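Local atomic coordinates of Lmo2812 protein (Listeria monocytogenes EGD-e, PDB entry 5ZQA), a protein that is a low-molecular-weight penicillin-binding protein that probably acts as a serine-type D-Ala-D-Ala carboxypeptidase, trimming peptidoglycan stem peptides of the bacterial cell wall. Residues G239-V252 and F262-K274. Numbering follows the deposited sequence.
Sequences GTAERGGKRVISIV and FKDTEKLMEVGFK
The F273 ring lies between R243 and V248. On one face the CD methylene of R243 sits 3.7 Å from the ring centroid and only 3° off the normal, a CH-pi contact, while the guanidinium beyond it stacks flat toward the CD2 side with planes 21° apart. CG1 of V248 covers the opposite face toward the rim, and the carbonyl oxygens of A241 and K246 meet the ring edge. The R243 chain, extended from CG to NE, runs across the face of the ring from the CE1 side to the CD2 side, and NH2 bonds to the carbonyl of Q220, which helps fix the turn of the guanidinium. K246, likewise stretched out beyond CG, carries NZ to the carbonyl oxygen of G272 at 2.7 Å, almost in line with the C=O bond (165°), so the ammonium binds the last turn of the helix, where the dipole would favour a positive charge. R243 and K246 are the end residues of the type I' turn of a beta hairpin in the five-stranded antiparallel sheet of the serine penicillin-binding protein fold, and the C-terminal helix 258-272 packs on one face of that sheet. One turn earlier in the helix, M269, bent at chi2, reaches over the hairpin: SD lies 3.5 Å from V248 CG2 and CE rests 3.4 Å from S250 OG, near the backbone of G239. A water bridges S250 OG (2.7 Å) and T265 OG1 (2.8 Å), donating to the threonine, whose OG1 also hydrogen-bonds the carbonyl oxygen of R261. V252 CG2 closes the far end against L268 CD1 at 3.6 Å and the CB of D264, whose carboxylate accepts from the backbone nitrogens of S34 and A35.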
ATOM      1  N   GLY A 239      -7.478   1.324   3.839  1.00  8.14           N
ATOM      2  CA  GLY A 239      -8.626   0.521   3.464  1.00  8.94           C
ATOM      3  C   GLY A 239      -9.427   1.175   2.356  1.00  7.83           C
ATOM      4  O   GLY A 239      -9.398   2.386   2.205  1.00  8.20           O
ATOM      5  N   THR A 240     -10.149   0.370   1.583  1.00  7.23           N
ATOM      6  CA  THR A 240     -11.108   0.928   0.642  1.00  9.08           C
ATOM      7  C   THR A 240     -12.285  -0.029   0.504  1.00  9.20           C
ATOM      8  O   THR A 240     -12.127  -1.257   0.592  1.00  9.52           O
ATOM      9  CB  THR A 240     -10.464   1.250  -0.728  1.00  8.56           C
ATOM     10  OG1 THR A 240     -11.413   1.961  -1.537  1.00  9.93           O
ATOM     11  CG2 THR A 240      -9.991  -0.003  -1.455  1.00  8.71           C
ATOM     12  N   ALA A 241     -13.464   0.558   0.344  1.00 10.25           N
ATOM     13  CA  ALA A 241     -14.714  -0.187   0.221  1.00  9.11           C
ATOM     14  C   ALA A 241     -15.661   0.599  -0.658  1.00 10.57           C
ATOM     15  O   ALA A 241     -15.628   1.827  -0.652  1.00  9.40           O
ATOM     16  CB  ALA A 241     -15.342  -0.413   1.588  1.00  9.85           C
ATOM     17  N   GLU A 242     -16.510  -0.104  -1.400  1.00 11.12           N
ATOM     18  CA  GLU A 242     -17.547   0.544  -2.203  1.00 10.98           C
ATOM     19  C   GLU A 242     -18.909  -0.053  -1.863  1.00 13.08           C
ATOM     20  O   GLU A 242     -19.048  -1.280  -1.763  1.00 13.29           O
ATOM     21  CB  GLU A 242     -17.262   0.387  -3.701  1.00 13.62           C
ATOM     22  CG  GLU A 242     -18.270   1.104  -4.587  1.00 17.85           C
ATOM     23  CD  GLU A 242     -18.015   0.884  -6.069  1.00 25.71           C
ATOM     24  OE1 GLU A 242     -17.564  -0.222  -6.445  1.00 33.25           O
ATOM     25  OE2 GLU A 242     -18.268   1.819  -6.859  1.00 33.19           O
ATOM     26  N   ARG A 243     -19.886   0.827  -1.648  1.00 12.29           N
ATOM     27  CA  ARG A 243     -21.282   0.440  -1.428  1.00 12.50           C
ATOM     28  C   ARG A 243     -22.195   1.411  -2.143  1.00 12.80           C
ATOM     29  O   ARG A 243     -22.036   2.616  -2.003  1.00 13.97           O
ATOM     30  CB  ARG A 243     -21.637   0.439   0.053  1.00 12.39           C
ATOM     31  CG  ARG A 243     -20.823  -0.512   0.896  1.00 13.05           C
ATOM     32  CD  ARG A 243     -21.186  -0.376   2.360  1.00 14.21           C
ATOM     33  NE  ARG A 243     -20.311  -1.203   3.176  1.00 13.15           N
ATOM     34  CZ  ARG A 243     -20.183  -1.096   4.491  1.00 13.06           C
ATOM     35  NH1 ARG A 243     -20.891  -0.193   5.163  1.00 15.14           N
ATOM     36  NH2 ARG A 243     -19.350  -1.893   5.134  1.00 14.26           N
ATOM     37  N   GLY A 244     -23.168   0.887  -2.880  1.00 15.44           N
ATOM     38  CA  GLY A 244     -24.135   1.737  -3.557  1.00 17.13           C
ATOM     39  C   GLY A 244     -23.513   2.732  -4.519  1.00 16.22           C
ATOM     40  O   GLY A 244     -24.001   3.851  -4.663  1.00 19.67           O
ATOM     41  N   GLY A 245     -22.419   2.334  -5.161  1.00 17.31           N
ATOM     42  CA  GLY A 245     -21.725   3.202  -6.099  1.00 20.80           C
ATOM     43  C   GLY A 245     -20.813   4.249  -5.475  1.00 18.75           C
ATOM     44  O   GLY A 245     -20.175   5.023  -6.192  1.00 23.13           O
ATOM     45  N   LYS A 246     -20.749   4.274  -4.146  1.00 13.23           N
ATOM     46  CA  LYS A 246     -19.921   5.228  -3.426  1.00 14.06           C
ATOM     47  C   LYS A 246     -18.711   4.510  -2.853  1.00 13.44           C
ATOM     48  O   LYS A 246     -18.865   3.554  -2.106  1.00 12.48           O
ATOM     49  CB  LYS A 246     -20.714   5.908  -2.302  1.00 16.78           C
ATOM     50  CG  LYS A 246     -19.844   6.620  -1.262  1.00 20.39           C
ATOM     51  CD  LYS A 246     -20.683   7.194  -0.133  1.00 24.61           C
ATOM     52  CE  LYS A 246     -19.803   7.752   0.974  1.00 23.18           C
ATOM     53  NZ  LYS A 246     -20.613   8.312   2.090  1.00 30.10           N
ATOM     54  N   ARG A 247     -17.517   4.975  -3.206  1.00  9.48           N
ATOM     55  CA  ARG A 247     -16.298   4.388  -2.665  1.00 11.23           C
ATOM     56  C   ARG A 247     -15.663   5.313  -1.640  1.00  9.60           C
ATOM     57  O   ARG A 247     -15.643   6.536  -1.816  1.00 10.24           O
ATOM     58  CB  ARG A 247     -15.301   4.076  -3.790  1.00  9.90           C
ATOM     59  CG  ARG A 247     -13.965   3.520  -3.266  1.00  9.23           C
ATOM     60  CD  ARG A 247     -13.040   2.999  -4.380  1.00  9.45           C
ATOM     61  NE  ARG A 247     -13.605   1.822  -5.045  1.00 11.69           N
ATOM     62  CZ  ARG A 247     -13.529   0.580  -4.570  1.00 10.66           C
ATOM     63  NH1 ARG A 247     -12.910   0.334  -3.425  1.00 10.46           N
ATOM     64  NH2 ARG A 247     -14.087  -0.428  -5.246  1.00 13.48           N
ATOM     65  N   VAL A 248     -15.160   4.727  -0.555  1.00  9.15           N
ATOM     66  CA  VAL A 248     -14.424   5.511   0.427  1.00  8.78           C
ATOM     67  C   VAL A 248     -13.041   4.905   0.588  1.00  8.10           C
ATOM     68  O   VAL A 248     -12.819   3.730   0.264  1.00  9.27           O
ATOM     69  CB  VAL A 248     -15.137   5.582   1.796  1.00 11.35           C
ATOM     70  CG1 VAL A 248     -16.540   6.196   1.634  1.00 11.52           C
ATOM     71  CG2 VAL A 248     -15.212   4.211   2.449  1.00 12.55           C
ATOM     72  N   ILE A 249     -12.103   5.736   1.031  1.00  6.60           N
ATOM     73  CA  ILE A 249     -10.757   5.289   1.340  1.00  6.61           C
ATOM     74  C   ILE A 249     -10.431   5.726   2.758  1.00  8.79           C
ATOM     75  O   ILE A 249     -10.581   6.900   3.106  1.00  9.12           O
ATOM     76  CB  ILE A 249      -9.732   5.855   0.356  1.00  7.29           C
ATOM     77  CG1 ILE A 249      -9.986   5.276  -1.040  1.00  8.72           C
ATOM     78  CG2 ILE A 249      -8.311   5.513   0.815  1.00  9.31           C
ATOM     79  CD1 ILE A 249      -9.096   5.883  -2.115  1.00 10.96           C
ATOM     80  N   SER A 250     -10.024   4.769   3.587  1.00  7.30           N
ATOM     81  CA  SER A 250      -9.648   5.066   4.967  1.00  8.66           C
ATOM     82  C   SER A 250      -8.143   4.956   5.136  1.00  8.19           C
ATOM     83  O   SER A 250      -7.504   4.117   4.508  1.00  7.89           O
ATOM     84  CB  SER A 250     -10.361   4.115   5.930  1.00  9.55           C
ATOM     85  OG  SER A 250      -9.964   2.768   5.695  1.00 10.19           O
ATOM     86  N   ILE A 251      -7.582   5.818   5.980  1.00  7.94           N
ATOM     87  CA  ILE A 251      -6.157   5.791   6.287  1.00  7.69           C
ATOM     88  C   ILE A 251      -5.951   5.697   7.797  1.00  8.17           C
ATOM     89  O   ILE A 251      -6.501   6.509   8.543  1.00  8.79           O
ATOM     90  CB  ILE A 251      -5.432   7.060   5.806  1.00  9.11           C
ATOM     91  CG1 ILE A 251      -5.856   7.457   4.386  1.00 14.59           C
ATOM     92  CG2 ILE A 251      -3.928   6.883   5.948  1.00  9.71           C
ATOM     93  CD1 ILE A 251      -5.389   6.526   3.374  1.00 15.11           C
ATOM     94  N   VAL A 252      -5.164   4.712   8.233  1.00  6.91           N
ATOM     95  CA  VAL A 252      -4.776   4.530   9.631  1.00  8.39           C
ATOM     96  C   VAL A 252      -3.260   4.463   9.719  1.00  8.46           C
ATOM     97  O   VAL A 252      -2.647   3.612   9.081  1.00  8.16           O
ATOM     98  CB  VAL A 252      -5.394   3.239  10.222  1.00  8.50           C
ATOM     99  CG1 VAL A 252      -4.685   2.823  11.510  1.00 11.69           C
ATOM    100  CG2 VAL A 252      -6.889   3.436  10.447  1.00 11.64           C
ATOM    101  N   PHE A 262      -7.122  -2.440  12.571  1.00 11.86           N
ATOM    102  CA  PHE A 262      -8.329  -2.886  11.893  1.00 11.51           C
ATOM    103  C   PHE A 262      -9.592  -2.467  12.665  1.00 11.84           C
ATOM    104  O   PHE A 262     -10.625  -2.185  12.066  1.00 10.75           O
ATOM    105  CB  PHE A 262      -8.278  -4.406  11.653  1.00 11.41           C
ATOM    106  CG  PHE A 262      -7.173  -4.831  10.705  1.00 12.40           C
ATOM    107  CD1 PHE A 262      -7.097  -4.299   9.430  1.00 13.89           C
ATOM    108  CD2 PHE A 262      -6.216  -5.757  11.094  1.00 14.02           C
ATOM    109  CE1 PHE A 262      -6.097  -4.682   8.554  1.00 11.96           C
ATOM    110  CE2 PHE A 262      -5.208  -6.141  10.225  1.00 15.39           C
ATOM    111  CZ  PHE A 262      -5.152  -5.594   8.948  1.00 12.50           C
ATOM    112  N   LYS A 263      -9.499  -2.409  13.994  1.00 11.17           N
ATOM    113  CA  LYS A 263     -10.600  -1.869  14.797  1.00 11.05           C
ATOM    114  C   LYS A 263     -10.836  -0.407  14.466  1.00 13.45           C
ATOM    115  O   LYS A 263     -11.984   0.038  14.390  1.00 13.94           O
ATOM    116  CB  LYS A 263     -10.313  -2.018  16.289  1.00 14.00           C
ATOM    117  CG  LYS A 263     -10.197  -3.444  16.760  1.00 19.71           C
ATOM    118  CD  LYS A 263     -11.552  -4.100  16.880  1.00 21.84           C
ATOM    119  CE  LYS A 263     -11.429  -5.410  17.657  1.00 24.35           C
ATOM    120  NZ  LYS A 263     -12.755  -6.024  17.883  1.00 23.83           N
ATOM    121  N   ASP A 264      -9.752   0.343  14.285  1.00 10.62           N
ATOM    122  CA  ASP A 264      -9.870   1.740  13.857  1.00  9.82           C
ATOM    123  C   ASP A 264     -10.527   1.835  12.484  1.00 10.62           C
ATOM    124  O   ASP A 264     -11.358   2.715  12.249  1.00 11.04           O
ATOM    125  CB  ASP A 264      -8.502   2.440  13.777  1.00 12.12           C
ATOM    126  CG  ASP A 264      -7.841   2.649  15.134  1.00 13.78           C
ATOM    127  OD1 ASP A 264      -8.510   2.537  16.186  1.00 15.33           O
ATOM    128  OD2 ASP A 264      -6.622   2.941  15.126  1.00 15.07           O
ATOM    129  N   THR A 265     -10.123   0.955  11.570  1.00  9.40           N
ATOM    130  CA  THR A 265     -10.676   0.959  10.224  1.00 11.20           C
ATOM    131  C   THR A 265     -12.169   0.659  10.239  1.00 11.92           C
ATOM    132  O   THR A 265     -12.924   1.257   9.475  1.00 11.97           O
ATOM    133  CB  THR A 265      -9.933  -0.040   9.325  1.00  8.79           C
ATOM    134  OG1 THR A 265      -8.574   0.379   9.221  1.00  9.86           O
ATOM    135  CG2 THR A 265     -10.531  -0.093   7.920  1.00  9.93           C
ATOM    136  N   GLU A 266     -12.607  -0.233  11.129  1.00 10.05           N
ATOM    137  CA  GLU A 266     -14.046  -0.500  11.258  1.00 11.82           C
ATOM    138  C   GLU A 266     -14.815   0.775  11.605  1.00 10.62           C
ATOM    139  O   GLU A 266     -15.860   1.053  11.021  1.00 12.54           O
ATOM    140  CB  GLU A 266     -14.322  -1.568  12.319  1.00 13.34           C
ATOM    141  CG  GLU A 266     -13.922  -2.975  11.923  1.00 15.42           C
ATOM    142  CD  GLU A 266     -14.271  -3.983  13.010  1.00 24.85           C
ATOM    143  OE1 GLU A 266     -15.473  -4.261  13.209  1.00 29.68           O
ATOM    144  OE2 GLU A 266     -13.345  -4.481  13.683  1.00 33.29           O
ATOM    145  N   LYS A 267     -14.287   1.542  12.555  1.00 10.06           N
ATOM    146  CA  LYS A 267     -14.917   2.790  12.971  1.00  9.87           C
ATOM    147  C   LYS A 267     -14.950   3.806  11.832  1.00 11.59           C
ATOM    148  O   LYS A 267     -15.944   4.504  11.638  1.00 13.55           O
ATOM    149  CB  LYS A 267     -14.184   3.365  14.175  1.00 11.85           C
ATOM    150  CG  LYS A 267     -14.413   2.575  15.451  1.00 13.03           C
ATOM    151  CD  LYS A 267     -13.557   3.143  16.552  1.00 14.50           C
ATOM    152  CE  LYS A 267     -13.758   2.404  17.867  1.00 16.20           C
ATOM    153  NZ  LYS A 267     -12.679   2.812  18.808  1.00 18.33           N
ATOM    154  N   LEU A 268     -13.864   3.872  11.063  1.00 11.79           N
ATOM    155  CA  LEU A 268     -13.789   4.824   9.957  1.00 10.21           C
ATOM    156  C   LEU A 268     -14.739   4.442   8.826  1.00 10.26           C
ATOM    157  O   LEU A 268     -15.361   5.318   8.205  1.00 11.11           O
ATOM    158  CB  LEU A 268     -12.350   4.927   9.427  1.00 10.15           C
ATOM    159  CG  LEU A 268     -11.357   5.592  10.387  1.00  9.00           C
ATOM    160  CD1 LEU A 268      -9.934   5.343   9.922  1.00 12.55           C
ATOM    161  CD2 LEU A 268     -11.620   7.093  10.482  1.00 12.32           C
ATOM    162  N   MET A 269     -14.870   3.143   8.565  1.00 11.00           N
ATOM    163  CA  MET A 269     -15.773   2.686   7.515  1.00 12.10           C
ATOM    164  C   MET A 269     -17.227   2.973   7.902  1.00 15.76           C
ATOM    165  O   MET A 269     -18.037   3.334   7.043  1.00 14.78           O
ATOM    166  CB  MET A 269     -15.548   1.193   7.225  1.00 13.60           C
ATOM    167  CG  MET A 269     -14.268   0.913   6.421  1.00 13.86           C
ATOM    168  SD  MET A 269     -14.310   1.788   4.832  1.00 16.34           S
ATOM    169  CE  MET A 269     -12.684   1.433   4.150  1.00 13.49           C
ATOM    170  N   GLU A 270     -17.543   2.854   9.192  1.00 13.07           N
ATOM    171  CA  GLU A 270     -18.879   3.207   9.693  1.00 15.35           C
ATOM    172  C   GLU A 270     -19.190   4.684   9.427  1.00 15.63           C
ATOM    173  O   GLU A 270     -20.282   5.031   8.973  1.00 15.99           O
ATOM    174  CB  GLU A 270     -19.000   2.903  11.193  1.00 17.37           C
ATOM    175  CG  GLU A 270     -20.367   3.242  11.780  1.00 23.50           C
ATOM    176  CD  GLU A 270     -20.652   2.508  13.080  1.00 36.99           C
ATOM    177  OE1 GLU A 270     -20.332   1.303  13.172  1.00 41.34           O
ATOM    178  OE2 GLU A 270     -21.206   3.136  14.008  1.00 39.58           O
ATOM    179  N   VAL A 271     -18.224   5.551   9.704  1.00 12.51           N
ATOM    180  CA  VAL A 271     -18.359   6.975   9.400  1.00 11.47           C
ATOM    181  C   VAL A 271     -18.476   7.199   7.899  1.00 13.94           C
ATOM    182  O   VAL A 271     -19.311   7.989   7.431  1.00 14.93           O
ATOM    183  CB  VAL A 271     -17.150   7.771   9.949  1.00 13.01           C
ATOM    184  CG1 VAL A 271     -17.165   9.216   9.444  1.00 15.72           C
ATOM    185  CG2 VAL A 271     -17.176   7.739  11.462  1.00 14.55           C
ATOM    186  N   GLY A 272     -17.630   6.504   7.146  1.00 11.72           N
ATOM    187  CA  GLY A 272     -17.588   6.678   5.704  1.00 14.18           C
ATOM    188  C   GLY A 272     -18.919   6.422   5.021  1.00 13.52           C
ATOM    189  O   GLY A 272     -19.245   7.071   4.023  1.00 17.02           O
ATOM    190  N   PHE A 273     -19.695   5.482   5.555  1.00 13.21           N
ATOM    191  CA  PHE A 273     -20.980   5.139   4.948  1.00 15.43           C
ATOM    192  C   PHE A 273     -22.178   5.576   5.776  1.00 18.31           C
ATOM    193  O   PHE A 273     -23.306   5.160   5.505  1.00 23.54           O
ATOM    194  CB  PHE A 273     -21.056   3.633   4.685  1.00 15.79           C
ATOM    195  CG  PHE A 273     -20.114   3.175   3.616  1.00 12.89           C
ATOM    196  CD1 PHE A 273     -20.335   3.509   2.292  1.00 13.41           C
ATOM    197  CD2 PHE A 273     -18.988   2.436   3.940  1.00 12.59           C
ATOM    198  CE1 PHE A 273     -19.457   3.104   1.310  1.00 12.05           C
ATOM    199  CE2 PHE A 273     -18.110   2.023   2.961  1.00 12.94           C
ATOM    200  CZ  PHE A 273     -18.343   2.359   1.646  1.00 12.22           C
ATOM    201  N   LYS A 274     -21.940   6.422   6.772  1.00 17.54           N
ATOM    202  CA  LYS A 274     -23.026   6.937   7.606  1.00 24.73           C
ATOM    203  C   LYS A 274     -24.050   7.717   6.785  1.00 32.40           C
ATOM    204  O   LYS A 274     -23.701   8.459   5.870  1.00 32.89           O
ATOM    205  CB  LYS A 274     -22.474   7.826   8.719  1.00 27.13           C
ATOM    206  CG  LYS A 274     -23.537   8.310   9.697  1.00 36.69           C
ATOM    207  CD  LYS A 274     -23.006   9.429  10.578  1.00 37.98           C
ATOM    208  CE  LYS A 274     -24.137  10.136  11.305  1.00 34.75           C
ATOM    209  NZ  LYS A 274     -23.666  11.398  11.931  1.00 32.18           N
TER
HETATM  210  O   HOH W   1      -7.808   2.306   7.312  1.00 10.13           O